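Long-range contacts in beta-N-acetylhexosaminidase (Thermotoga neapolitana, PDB 5C0Q), which probably hydrolyses terminal non-reducing N-acetyl-D-hexosamine residues from N-acetyl-beta-D-hexosaminides, as a zinc-containing member of glycosyl hydrolase family 3: residues B[331-336]-B[443-448]; B[348-353]-B[400-405]; B[45-50]-B[324-329]. One frame throughout, in Å; residues are numbered along the deposited sequence.

Contact 1: residues B[331-336]-B[443-448]; sequences RAIECT and SVVITH. With ZN (zinc ion), chain N.
E334 and I446 face each other as a hydrogen-bonded pair of antiparallel strands and trade two backbone bonds: E334 N reaches I446 O at 3.1 Å, and I446 N reaches E334 O at 2.8 Å. C335 pairs with V445 as the next, non-hydrogen-bonded step, after which T336 N meets V444 O at 2.8 Å. Here a side chain prolongs the ladder. T336 OG1, turned between its own backbone N and carbonyl carbon (chi1 60°), accepts the N-H of V444 at 2.9 Å in a nearly straight bond of 166°, a role a backbone carbonyl would otherwise play. A valine here has no hydroxyl, and the N-H of V444 would probably be left without this acceptor.

Apolar contacts are few and belong to the side of the sheet facing helix 452-463. C335 CB packs 4.1 Å from V445 CG2, and the CG2 branch of I333 brushes V445 CG1. C335 SG is tied by a disulfide to C466, near the chain's end.

On the side of E334 and I446 lies the zinc site. E334 OE1, carried on an extended chain, binds the zinc ion at 2.4 Å, and H448 NE2 binds the same ion at 2.4 Å. The two side chains cross at roughly a right angle, with carboxylate and imidazole planes 48° apart. The zinc bond sets the H448 ring from its edge, while I446 CG2 sits over the centre of one face. ND1, across CE1 from the metal-bound NE2, points at A332 O, but the modelled length of that bond is doubtfully short. K86 of the second subunit supplies the remaining zinc ligand. An outermost strand pairing thus carries a zinc site that bridges the two subunits.

Contact 2: residues B[348-353]-B[400-405]; sequences VLLVPS and IFDFVV
V348 O takes the N-H of F401 at 2.9 Å in an almost perfectly straight bond (176°), a rung between two parallel strands inside the sheet of a Rossmann-like alpha/beta domain. L350 N then gives to F401 O at 2.9 Å, and L350 O receives F403 N at 3.0 Å, so L350 straddles D402, bonding to the residues before and after it, as parallel pairing requires.

On the side of L349, F401 and F403, which helices 363-377 and 452-463 cover, the CD2 methyl of L349 rests 3.7 Å from F401 CD2, the two side chains lying alongside and pointing the same way. The same methyl comes to the edge of the F403 ring. With CG anti to its carbonyl carbon (chi1 -72°), F403 also brings a ring edge to L350 O, which lies in the ring plane. F428 stacks on F403 and meets F401 edge-to-face. On the other side, the side chains of L350 and I400 cross obliquely, L350 CD1 meeting I400 CG2 at 4.1 Å, while D402 OD2 is held by H417 of helix 411-418.

P352 ends the ladder. It has no N-H to offer where the next rung would fall, and F403 O, bonded to Y386 OH, faces P352 CD at 3.2 Å instead; beyond it, P352 CG touches the CG2 methyl of V405 at 3.7 Å.

Contact 3: residues B[45-50]-B[324-329]; sequences FLDFMN and LIAEVA. With ZN (zinc ion), chain R.
A steep helix crossing, with a zinc site at its flank, joins helix 42-52 to helix 324-331. The local axes approach to 7.9 Å and cross at -100°, a close approach consistent with the small A326 at the crossing. Its CB methyl drops into a notch formed by one turn of the other helix, touching L46 O at 3.7 Å, D47 CA at 3.9 Å and N50 CB at 3.9 Å. L46 O is meanwhile used within its own helix, where N50 N donates to it, so the methyl meets a carbonyl already engaged.

To one side of this notch, L46 reaches across and lays CD1 against I325 CG2 at 3.6 Å. I325 CG2, anti to its backbone N, is the branch turned to meet it, and the two side chains cross at a slant.

Helix 42-52 lies between strands 31-34 and 59-62 of the parallel barrel of the family 3 N-terminal domain, whereas helix 324-331 runs on to the strand at the edge of the second sheet. D47 extends the junction: its carboxylate forms a salt bridge with K457 and a hydrogen bond with Y456, both on helix 452-463.

At the other flank the N50 side chain lies against E327, across it at about a right angle. E327 bends at chi2 (-68°) and directs OE2 to a zinc ion that E330 also binds; the modelled OE2 to zinc length is doubtfully short. R54 belongs to the same site. E327 OE1 is engaged separately, in a salt bridge with R331, and F91 of the second subunit packs on the E327 side chain.

Overall arrangement
From the N terminus, the chain lays down the first two barrel strands before contact 3 opens at 45-50; the other six follow before 324-329 closes it, across 273 residues. Contact 1 opens almost at once, since 331-336 adjoins 324-329, and stays open until 443-448. Contact 2 opens and closes within that span, joining 348-353 to 400-405. Contacts 1 and 2 are thus nested, and contact 3 precedes both in series. Contacts 1 and 2 belong to one mixed sheet, at its edge and in its interior, their centres about 15 Å apart. Contact 3 ties the barrel to this second domain, and both it and contact 1 touch the second subunit.

Contact 1: residues B[331-336]-B[443-448]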
ATOM      1  N   ARG B 331      10.797 -16.484 -12.823  1.00 17.25           N
ATOM      2  CA  ARG B 331      11.908 -17.385 -12.764  1.00 15.18           C
ATOM      3  C   ARG B 331      11.612 -18.641 -11.918  1.00 17.22           C
ATOM      4  O   ARG B 331      12.287 -19.617 -12.058  1.00 20.09           O
ATOM      5  CB  ARG B 331      13.144 -16.621 -12.259  1.00 17.65           C
ATOM      6  CG  ARG B 331      14.008 -16.012 -13.363  1.00 13.84           C
ATOM      7  CD  ARG B 331      14.472 -14.618 -13.090  1.00 15.59           C
ATOM      8  NE  ARG B 331      15.856 -14.576 -12.696  1.00 20.81           N
ATOM      9  CZ  ARG B 331      16.796 -13.737 -13.118  1.00 18.25           C
ATOM     10  NH1 ARG B 331      16.541 -12.778 -13.962  1.00 19.98           N
ATOM     11  NH2 ARG B 331      18.019 -13.872 -12.652  1.00 18.64           N
ATOM     12  N   ALA B 332      10.593 -18.605 -11.066  1.00 19.48           N
ATOM     13  CA  ALA B 332      10.233 -19.721 -10.220  1.00 15.72           C
ATOM     14  C   ALA B 332       9.292 -20.689 -10.905  1.00 19.08           C
ATOM     15  O   ALA B 332       8.748 -21.589 -10.267  1.00 23.37           O
ATOM     16  CB  ALA B 332       9.598 -19.240  -8.958  1.00 13.46           C
ATOM     17  N   ILE B 333       9.127 -20.550 -12.206  1.00 19.30           N
ATOM     18  CA  ILE B 333       8.219 -21.416 -12.919  1.00 23.45           C
ATOM     19  C   ILE B 333       8.973 -22.522 -13.649  1.00 25.96           C
ATOM     20  O   ILE B 333       9.906 -22.258 -14.385  1.00 28.61           O
ATOM     21  CB  ILE B 333       7.354 -20.591 -13.870  1.00 25.06           C
ATOM     22  CG1 ILE B 333       6.236 -19.979 -13.030  1.00 19.69           C
ATOM     23  CG2 ILE B 333       6.743 -21.458 -14.956  1.00 22.19           C
ATOM     24  CD1 ILE B 333       5.669 -18.888 -13.596  1.00 21.33           C
ATOM     25  N   GLU B 334       8.611 -23.765 -13.340  1.00 27.43           N
ATOM     26  CA  GLU B 334       9.144 -24.953 -14.008  1.00 28.39           C
ATOM     27  C   GLU B 334       7.978 -25.552 -14.849  1.00 30.19           C
ATOM     28  O   GLU B 334       6.819 -25.601 -14.420  1.00 27.94           O
ATOM     29  CB  GLU B 334       9.697 -26.001 -13.010  1.00 23.73           C
ATOM     30  CG  GLU B 334      10.453 -25.505 -11.737  1.00 26.42           C
ATOM     31  CD  GLU B 334      10.852 -26.656 -10.721  1.00 41.07           C
ATOM     32  OE1 GLU B 334      11.175 -26.378  -9.542  1.00 38.78           O
ATOM     33  OE2 GLU B 334      10.724 -27.858 -11.030  1.00 45.49           O
ATOM     34  N   CYS B 335       8.247 -25.937 -16.073  1.00 30.47           N
ATOM     35  CA  CYS B 335       7.196 -26.552 -16.852  1.00 31.31           C
ATOM     36  C   CYS B 335       7.702 -27.736 -17.659  1.00 33.41           C
ATOM     37  O   CYS B 335       8.859 -27.781 -18.033  1.00 39.43           O
ATOM     38  CB  CYS B 335       6.559 -25.516 -17.748  1.00 36.17           C
ATOM     39  SG  CYS B 335       7.713 -24.979 -18.912  1.00 45.18           S
ATOM     40  N   THR B 336       6.833 -28.694 -17.945  1.00 33.20           N
ATOM     41  CA  THR B 336       7.175 -29.728 -18.925  1.00 33.68           C
ATOM     42  C   THR B 336       6.930 -29.205 -20.339  1.00 37.51           C
ATOM     43  O   THR B 336       6.459 -28.096 -20.523  1.00 38.82           O
ATOM     44  CB  THR B 336       6.384 -31.045 -18.712  1.00 32.17           C
ATOM     45  OG1 THR B 336       4.969 -30.808 -18.811  1.00 32.45           O
ATOM     46  CG2 THR B 336       6.704 -31.652 -17.359  1.00 28.49           C
ATOM     47  N   SER B 443       1.377 -33.473 -18.353  1.00 27.19           N
ATOM     48  CA  SER B 443       1.800 -32.099 -18.570  1.00 25.64           C
ATOM     49  C   SER B 443       1.724 -31.309 -17.273  1.00 26.00           C
ATOM     50  O   SER B 443       0.662 -31.203 -16.669  1.00 23.80           O
ATOM     51  CB  SER B 443       0.946 -31.469 -19.642  1.00 21.64           C
ATOM     52  OG  SER B 443       1.444 -31.849 -20.889  1.00 29.41           O
ATOM     53  N   VAL B 444       2.865 -30.791 -16.826  1.00 23.19           N
ATOM     54  CA  VAL B 444       2.909 -30.169 -15.514  1.00 23.21           C
ATOM     55  C   VAL B 444       3.612 -28.794 -15.515  1.00 25.41           C
ATOM     56  O   VAL B 444       4.656 -28.604 -16.117  1.00 27.79           O
ATOM     57  CB  VAL B 444       3.583 -31.100 -14.488  1.00 22.25           C
ATOM     58  CG1 VAL B 444       3.782 -30.395 -13.165  1.00 25.18           C
ATOM     59  CG2 VAL B 444       2.743 -32.323 -14.245  1.00 22.67           C
ATOM     60  N   VAL B 445       2.981 -27.840 -14.853  1.00 23.83           N
ATOM     61  CA  VAL B 445       3.550 -26.543 -14.545  1.00 23.20           C
ATOM     62  C   VAL B 445       3.655 -26.402 -13.043  1.00 23.72           C
ATOM     63  O   VAL B 445       2.671 -26.607 -12.352  1.00 22.87           O
ATOM     64  CB  VAL B 445       2.670 -25.377 -15.099  1.00 22.41           C
ATOM     65  CG1 VAL B 445       3.159 -24.018 -14.589  1.00 19.59           C
ATOM     66  CG2 VAL B 445       2.623 -25.415 -16.578  1.00 21.43           C
ATOM     67  N   ILE B 446       4.840 -26.083 -12.532  1.00 22.88           N
ATOM     68  CA  ILE B 446       4.975 -25.786 -11.114  1.00 23.71           C
ATOM     69  C   ILE B 446       5.230 -24.298 -10.930  1.00 22.05           C
ATOM     70  O   ILE B 446       6.148 -23.754 -11.508  1.00 23.26           O
ATOM     71  CB  ILE B 446       6.101 -26.588 -10.457  1.00 26.33           C
ATOM     72  CG1 ILE B 446       5.869 -28.085 -10.679  1.00 24.53           C
ATOM     73  CG2 ILE B 446       6.223 -26.224  -8.971  1.00 22.23           C
ATOM     74  CD1 ILE B 446       7.041 -28.909 -10.386  1.00 26.42           C
ATOM     75  N   THR B 447       4.405 -23.646 -10.137  1.00 19.52           N
ATOM     76  CA  THR B 447       4.513 -22.219  -9.938  1.00 20.65           C
ATOM     77  C   THR B 447       5.226 -21.847  -8.675  1.00 21.30           C
ATOM     78  O   THR B 447       5.745 -20.759  -8.569  1.00 22.73           O
ATOM     79  CB  THR B 447       3.159 -21.555  -9.883  1.00 20.37           C
ATOM     80  OG1 THR B 447       2.340 -22.299  -8.978  1.00 25.42           O
ATOM     81  CG2 THR B 447       2.524 -21.520 -11.240  1.00 21.62           C
ATOM     82  N   HIS B 448       5.167 -22.728  -7.691  1.00 22.63           N
ATOM     83  CA  HIS B 448       5.723 -22.482  -6.372  1.00 22.80           C
ATOM     84  C   HIS B 448       4.987 -21.373  -5.650  1.00 19.72           C
ATOM     85  O   HIS B 448       5.481 -20.869  -4.659  1.00 23.67           O
ATOM     86  CB  HIS B 448       7.217 -22.135  -6.430  1.00 20.09           C
ATOM     87  CG  HIS B 448       8.064 -23.185  -7.068  1.00 18.65           C
ATOM     88  ND1 HIS B 448       8.577 -23.057  -8.340  1.00 21.61           N
ATOM     89  CD2 HIS B 448       8.471 -24.393  -6.618  1.00 18.61           C
ATOM     90  CE1 HIS B 448       9.285 -24.129  -8.632  1.00 23.65           C
ATOM     91  NE2 HIS B 448       9.242 -24.952  -7.602  1.00 23.02           N
TER
HETATM   92 ZN    ZN N1010      10.434 -26.957  -7.330  1.00 48.28          ZN

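Contact 2: residues B[348-353]-B[400-405]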
ATOM      1  N   VAL B 348     -11.177 -25.448 -20.126  1.00 20.00           N
ATOM      2  CA  VAL B 348     -12.016 -25.589 -18.960  1.00 21.06           C
ATOM      3  C   VAL B 348     -11.115 -25.394 -17.736  1.00 21.70           C
ATOM      4  O   VAL B 348     -10.084 -26.025 -17.635  1.00 22.92           O
ATOM      5  CB  VAL B 348     -12.723 -26.999 -18.967  1.00 23.78           C
ATOM      6  CG1 VAL B 348     -13.587 -27.234 -17.744  1.00 21.76           C
ATOM      7  CG2 VAL B 348     -13.547 -27.173 -20.227  1.00 20.36           C
ATOM      8  N   LEU B 349     -11.495 -24.523 -16.805  1.00 20.54           N
ATOM      9  CA  LEU B 349     -10.655 -24.284 -15.631  1.00 22.67           C
ATOM     10  C   LEU B 349     -11.182 -25.057 -14.442  1.00 25.23           C
ATOM     11  O   LEU B 349     -12.340 -24.938 -14.071  1.00 26.74           O
ATOM     12  CB  LEU B 349     -10.560 -22.789 -15.270  1.00 21.45           C
ATOM     13  CG  LEU B 349     -10.119 -21.788 -16.342  1.00 22.48           C
ATOM     14  CD1 LEU B 349     -10.072 -20.354 -15.811  1.00 18.05           C
ATOM     15  CD2 LEU B 349      -8.787 -22.175 -16.923  1.00 21.45           C
ATOM     16  N   LEU B 350     -10.285 -25.766 -13.788  1.00 23.35           N
ATOM     17  CA  LEU B 350     -10.607 -26.469 -12.576  1.00 23.87           C
ATOM     18  C   LEU B 350      -9.885 -25.730 -11.469  1.00 26.05           C
ATOM     19  O   LEU B 350      -8.661 -25.754 -11.383  1.00 27.25           O
ATOM     20  CB  LEU B 350     -10.138 -27.928 -12.664  1.00 23.88           C
ATOM     21  CG  LEU B 350     -10.825 -28.872 -13.662  1.00 25.93           C
ATOM     22  CD1 LEU B 350     -10.332 -30.293 -13.537  1.00 27.61           C
ATOM     23  CD2 LEU B 350     -12.299 -28.857 -13.472  1.00 32.24           C
ATOM     24  N   VAL B 351     -10.642 -25.063 -10.623  1.00 22.87           N
ATOM     25  CA  VAL B 351     -10.037 -24.205  -9.652  1.00 24.53           C
ATOM     26  C   VAL B 351     -10.519 -24.587  -8.269  1.00 26.42           C
ATOM     27  O   VAL B 351     -11.689 -24.845  -8.081  1.00 28.88           O
ATOM     28  CB  VAL B 351     -10.343 -22.702  -9.962  1.00 23.59           C
ATOM     29  CG1 VAL B 351      -9.799 -21.815  -8.879  1.00 25.85           C
ATOM     30  CG2 VAL B 351      -9.749 -22.301 -11.277  1.00 17.24           C
ATOM     31  N   PRO B 352      -9.601 -24.663  -7.303  1.00 26.55           N
ATOM     32  CA  PRO B 352      -9.961 -24.966  -5.923  1.00 26.38           C
ATOM     33  C   PRO B 352     -11.104 -24.101  -5.444  1.00 26.80           C
ATOM     34  O   PRO B 352     -11.172 -22.946  -5.763  1.00 32.76           O
ATOM     35  CB  PRO B 352      -8.679 -24.673  -5.169  1.00 26.51           C
ATOM     36  CG  PRO B 352      -7.637 -25.031  -6.157  1.00 28.59           C
ATOM     37  CD  PRO B 352      -8.148 -24.608  -7.484  1.00 26.00           C
ATOM     38  N   SER B 353     -11.977 -24.682  -4.648  1.00 35.60           N
ATOM     39  CA  SER B 353     -13.251 -24.082  -4.326  1.00 32.75           C
ATOM     40  C   SER B 353     -13.256 -22.866  -3.433  1.00 36.78           C
ATOM     41  O   SER B 353     -14.192 -22.091  -3.514  1.00 47.53           O
ATOM     42  CB  SER B 353     -14.153 -25.122  -3.680  1.00 36.57           C
ATOM     43  OG  SER B 353     -15.099 -24.484  -2.859  1.00 41.70           O
ATOM     44  N   ILE B 400      -7.911 -28.715 -20.794  1.00 21.09           N
ATOM     45  CA  ILE B 400      -8.302 -28.604 -19.409  1.00 21.13           C
ATOM     46  C   ILE B 400      -7.157 -28.086 -18.562  1.00 21.91           C
ATOM     47  O   ILE B 400      -6.041 -28.561 -18.692  1.00 24.14           O
ATOM     48  CB  ILE B 400      -8.763 -29.954 -18.894  1.00 24.92           C
ATOM     49  CG1 ILE B 400      -9.670 -30.601 -19.932  1.00 24.08           C
ATOM     50  CG2 ILE B 400      -9.401 -29.820 -17.527  1.00 22.21           C
ATOM     51  CD1 ILE B 400     -10.300 -31.879 -19.503  1.00 29.11           C
ATOM     52  N   PHE B 401      -7.417 -27.125 -17.693  1.00 18.93           N
ATOM     53  CA  PHE B 401      -6.375 -26.684 -16.768  1.00 19.24           C
ATOM     54  C   PHE B 401      -6.709 -27.137 -15.359  1.00 21.74           C
ATOM     55  O   PHE B 401      -7.682 -26.671 -14.786  1.00 20.38           O
ATOM     56  CB  PHE B 401      -6.211 -25.162 -16.740  1.00 19.34           C
ATOM     57  CG  PHE B 401      -5.560 -24.571 -17.963  1.00 21.23           C
ATOM     58  CD1 PHE B 401      -5.015 -25.364 -18.945  1.00 20.22           C
ATOM     59  CD2 PHE B 401      -5.481 -23.202 -18.113  1.00 18.58           C
ATOM     60  CE1 PHE B 401      -4.445 -24.797 -20.060  1.00 19.83           C
ATOM     61  CE2 PHE B 401      -4.903 -22.642 -19.223  1.00 19.13           C
ATOM     62  CZ  PHE B 401      -4.396 -23.433 -20.203  1.00 18.41           C
ATOM     63  N   ASP B 402      -5.914 -28.033 -14.785  1.00 21.34           N
ATOM     64  CA  ASP B 402      -6.153 -28.429 -13.397  1.00 23.63           C
ATOM     65  C   ASP B 402      -5.250 -27.664 -12.437  1.00 23.37           C
ATOM     66  O   ASP B 402      -4.052 -27.839 -12.425  1.00 25.03           O
ATOM     67  CB  ASP B 402      -5.971 -29.931 -13.222  1.00 23.54           C
ATOM     68  CG  ASP B 402      -6.405 -30.430 -11.844  1.00 24.08           C
ATOM     69  OD1 ASP B 402      -6.960 -29.683 -11.017  1.00 24.52           O
ATOM     70  OD2 ASP B 402      -6.201 -31.617 -11.594  1.00 25.89           O
ATOM     71  N   PHE B 403      -5.848 -26.816 -11.624  1.00 23.77           N
ATOM     72  CA  PHE B 403      -5.078 -26.056 -10.654  1.00 23.78           C
ATOM     73  C   PHE B 403      -5.054 -26.827  -9.376  1.00 24.21           C
ATOM     74  O   PHE B 403      -5.871 -26.645  -8.486  1.00 23.42           O
ATOM     75  CB  PHE B 403      -5.655 -24.642 -10.467  1.00 22.66           C
ATOM     76  CG  PHE B 403      -5.407 -23.765 -11.628  1.00 21.65           C
ATOM     77  CD1 PHE B 403      -4.238 -23.047 -11.721  1.00 20.52           C
ATOM     78  CD2 PHE B 403      -6.294 -23.735 -12.693  1.00 21.01           C
ATOM     79  CE1 PHE B 403      -3.992 -22.266 -12.815  1.00 20.31           C
ATOM     80  CE2 PHE B 403      -6.036 -22.967 -13.789  1.00 22.46           C
ATOM     81  CZ  PHE B 403      -4.886 -22.242 -13.856  1.00 19.35           C
ATOM     82  N   VAL B 404      -4.069 -27.704  -9.322  1.00 24.92           N
ATOM     83  CA  VAL B 404      -3.965 -28.703  -8.286  1.00 25.07           C
ATOM     84  C   VAL B 404      -3.579 -28.182  -6.909  1.00 30.17           C
ATOM     85  O   VAL B 404      -2.509 -27.642  -6.712  1.00 30.24           O
ATOM     86  CB  VAL B 404      -2.960 -29.722  -8.696  1.00 24.40           C
ATOM     87  CG1 VAL B 404      -2.838 -30.776  -7.622  1.00 30.13           C
ATOM     88  CG2 VAL B 404      -3.359 -30.294 -10.029  1.00 24.26           C
ATOM     89  N   VAL B 405      -4.434 -28.432  -5.938  1.00 35.59           N
ATOM     90  CA  VAL B 405      -4.098 -28.191  -4.556  1.00 30.17           C
ATOM     91  C   VAL B 405      -4.315 -29.451  -3.731  1.00 41.72           C
ATOM     92  O   VAL B 405      -5.408 -30.028  -3.724  1.00 40.64           O
ATOM     93  CB  VAL B 405      -4.913 -27.072  -3.977  1.00 31.12           C
ATOM     94  CG1 VAL B 405      -4.813 -27.074  -2.484  1.00 29.56           C
ATOM     95  CG2 VAL B 405      -4.426 -25.762  -4.534  1.00 34.80           C
TER

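Contact 3: residues B[45-50]-B[324-329]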
ATOM      1  N   PHE B  45       0.465  -4.261 -12.884  1.00 14.95           N
ATOM      2  CA  PHE B  45       1.343  -3.214 -12.417  1.00 12.67           C
ATOM      3  C   PHE B  45       2.795  -3.689 -12.274  1.00 14.58           C
ATOM      4  O   PHE B  45       3.711  -3.064 -12.817  1.00 13.28           O
ATOM      5  CB  PHE B  45       0.807  -2.679 -11.097  1.00 13.18           C
ATOM      6  CG  PHE B  45       1.728  -1.749 -10.392  1.00 13.94           C
ATOM      7  CD1 PHE B  45       2.093  -0.550 -10.965  1.00 15.14           C
ATOM      8  CD2 PHE B  45       2.221  -2.060  -9.135  1.00 14.48           C
ATOM      9  CE1 PHE B  45       2.953   0.304 -10.306  1.00 16.01           C
ATOM     10  CE2 PHE B  45       3.058  -1.196  -8.463  1.00 14.69           C
ATOM     11  CZ  PHE B  45       3.442  -0.028  -9.047  1.00 14.34           C
ATOM     12  N   LEU B  46       2.987  -4.823 -11.582  1.00 14.57           N
ATOM     13  CA  LEU B  46       4.294  -5.374 -11.360  1.00 10.02           C
ATOM     14  C   LEU B  46       4.972  -5.809 -12.627  1.00 13.77           C
ATOM     15  O   LEU B  46       6.127  -5.512 -12.824  1.00 14.90           O
ATOM     16  CB  LEU B  46       4.217  -6.529 -10.388  1.00 12.56           C
ATOM     17  CG  LEU B  46       3.789  -6.114  -8.996  1.00 11.54           C
ATOM     18  CD1 LEU B  46       3.731  -7.291  -8.162  1.00 11.42           C
ATOM     19  CD2 LEU B  46       4.725  -5.063  -8.440  1.00 12.49           C
ATOM     20  N   ASP B  47       4.247  -6.475 -13.508  1.00 15.82           N
ATOM     21  CA  ASP B  47       4.823  -6.870 -14.762  1.00 11.52           C
ATOM     22  C   ASP B  47       5.166  -5.648 -15.589  1.00 13.91           C
ATOM     23  O   ASP B  47       6.176  -5.633 -16.254  1.00 16.44           O
ATOM     24  CB  ASP B  47       3.889  -7.813 -15.537  1.00 14.96           C
ATOM     25  CG  ASP B  47       4.614  -8.556 -16.657  1.00 16.26           C
ATOM     26  OD1 ASP B  47       5.783  -8.916 -16.487  1.00 18.41           O
ATOM     27  OD2 ASP B  47       4.041  -8.804 -17.712  1.00 17.77           O
ATOM     28  N   PHE B  48       4.300  -4.634 -15.587  1.00 14.68           N
ATOM     29  CA  PHE B  48       4.585  -3.362 -16.272  1.00 13.15           C
ATOM     30  C   PHE B  48       5.869  -2.711 -15.719  1.00 12.95           C
ATOM     31  O   PHE B  48       6.739  -2.353 -16.469  1.00 14.16           O
ATOM     32  CB  PHE B  48       3.386  -2.419 -16.155  1.00 12.54           C
ATOM     33  CG  PHE B  48       3.401  -1.257 -17.112  1.00 12.93           C
ATOM     34  CD1 PHE B  48       4.316  -1.186 -18.135  1.00 12.76           C
ATOM     35  CD2 PHE B  48       2.473  -0.241 -16.987  1.00 10.60           C
ATOM     36  CE1 PHE B  48       4.331  -0.142 -18.978  1.00 12.84           C
ATOM     37  CE2 PHE B  48       2.462   0.804 -17.853  1.00 11.80           C
ATOM     38  CZ  PHE B  48       3.392   0.858 -18.856  1.00 13.89           C
ATOM     39  N   MET B  49       5.998  -2.606 -14.409  1.00 12.99           N
ATOM     40  CA  MET B  49       7.211  -2.050 -13.838  1.00 14.05           C
ATOM     41  C   MET B  49       8.450  -2.880 -14.236  1.00 17.90           C
ATOM     42  O   MET B  49       9.486  -2.331 -14.590  1.00 22.25           O
ATOM     43  CB  MET B  49       7.102  -1.938 -12.337  1.00 13.55           C
ATOM     44  CG  MET B  49       6.168  -0.829 -11.860  1.00 15.44           C
ATOM     45  SD  MET B  49       6.652   0.867 -12.349  1.00 26.46           S
ATOM     46  CE  MET B  49       8.301   0.911 -11.766  1.00 20.68           C
ATOM     47  N   ASN B  50       8.330  -4.195 -14.244  1.00 16.80           N
ATOM     48  CA  ASN B  50       9.403  -5.025 -14.738  1.00 18.59           C
ATOM     49  C   ASN B  50       9.845  -4.711 -16.187  1.00 19.31           C
ATOM     50  O   ASN B  50      11.028  -4.604 -16.491  1.00 28.26           O
ATOM     51  CB  ASN B  50       8.976  -6.478 -14.639  1.00 17.97           C
ATOM     52  CG  ASN B  50      10.044  -7.413 -15.054  1.00 23.68           C
ATOM     53  OD1 ASN B  50      11.085  -7.503 -14.431  1.00 28.19           O
ATOM     54  ND2 ASN B  50       9.819  -8.084 -16.166  1.00 34.12           N
ATOM     55  N   LEU B 324      10.810  -6.372  -9.603  1.00 13.81           N
ATOM     56  CA  LEU B 324      11.631  -7.490  -9.184  1.00 14.00           C
ATOM     57  C   LEU B 324      10.721  -8.637  -8.850  1.00 16.91           C
ATOM     58  O   LEU B 324      11.054  -9.804  -9.085  1.00 20.40           O
ATOM     59  CB  LEU B 324      12.503  -7.158  -7.965  1.00 14.99           C
ATOM     60  CG  LEU B 324      11.789  -6.881  -6.644  1.00 15.73           C
ATOM     61  CD1 LEU B 324      11.738  -8.120  -5.779  1.00 13.12           C
ATOM     62  CD2 LEU B 324      12.403  -5.701  -5.874  1.00 15.19           C
ATOM     63  N   ILE B 325       9.553  -8.288  -8.325  1.00 17.78           N
ATOM     64  CA  ILE B 325       8.580  -9.267  -7.918  1.00 14.66           C
ATOM     65  C   ILE B 325       8.103 -10.070  -9.097  1.00 13.87           C
ATOM     66  O   ILE B 325       7.939 -11.286  -8.998  1.00 19.26           O
ATOM     67  CB  ILE B 325       7.411  -8.604  -7.224  1.00 16.28           C
ATOM     68  CG1 ILE B 325       7.896  -8.029  -5.905  1.00 13.42           C
ATOM     69  CG2 ILE B 325       6.251  -9.581  -7.033  1.00 14.31           C
ATOM     70  CD1 ILE B 325       6.931  -7.146  -5.239  1.00 13.11           C
ATOM     71  N   ALA B 326       7.937  -9.399 -10.222  1.00 15.34           N
ATOM     72  CA  ALA B 326       7.521 -10.094 -11.425  1.00 15.41           C
ATOM     73  C   ALA B 326       8.615 -11.014 -11.911  1.00 16.14           C
ATOM     74  O   ALA B 326       8.289 -12.035 -12.471  1.00 20.68           O
ATOM     75  CB  ALA B 326       7.090  -9.107 -12.545  1.00 12.72           C
ATOM     76  N   GLU B 327       9.890 -10.670 -11.711  1.00 16.35           N
ATOM     77  CA  GLU B 327      10.999 -11.556 -12.113  1.00 17.51           C
ATOM     78  C   GLU B 327      11.073 -12.805 -11.229  1.00 17.96           C
ATOM     79  O   GLU B 327      11.325 -13.882 -11.704  1.00 20.85           O
ATOM     80  CB  GLU B 327      12.363 -10.850 -12.083  1.00 16.25           C
ATOM     81  CG  GLU B 327      12.782 -10.236 -13.381  1.00 26.17           C
ATOM     82  CD  GLU B 327      13.109 -11.215 -14.507  1.00 37.90           C
ATOM     83  OE1 GLU B 327      14.017 -12.033 -14.333  1.00 31.40           O
ATOM     84  OE2 GLU B 327      12.506 -11.134 -15.608  1.00 43.44           O
ATOM     85  N   VAL B 328      10.869 -12.639  -9.937  1.00 16.93           N
ATOM     86  CA  VAL B 328      10.898 -13.764  -9.039  1.00 14.74           C
ATOM     87  C   VAL B 328       9.843 -14.764  -9.499  1.00 16.56           C
ATOM     88  O   VAL B 328      10.128 -15.957  -9.602  1.00 20.16           O
ATOM     89  CB  VAL B 328      10.676 -13.338  -7.574  1.00 13.97           C
ATOM     90  CG1 VAL B 328      10.419 -14.488  -6.722  1.00 12.69           C
ATOM     91  CG2 VAL B 328      11.857 -12.591  -7.074  1.00 14.06           C
ATOM     92  N   ALA B 329       8.641 -14.263  -9.778  1.00 18.86           N
ATOM     93  CA  ALA B 329       7.538 -15.092 -10.205  1.00 15.57           C
ATOM     94  C   ALA B 329       7.836 -15.770 -11.519  1.00 16.96           C
ATOM     95  O   ALA B 329       7.638 -16.948 -11.653  1.00 21.23           O
ATOM     96  CB  ALA B 329       6.305 -14.285 -10.312  1.00 16.18           C
TER
HETATM   97 ZN    ZN R1004      13.109 -11.767 -17.079  1.00 63.41          ZN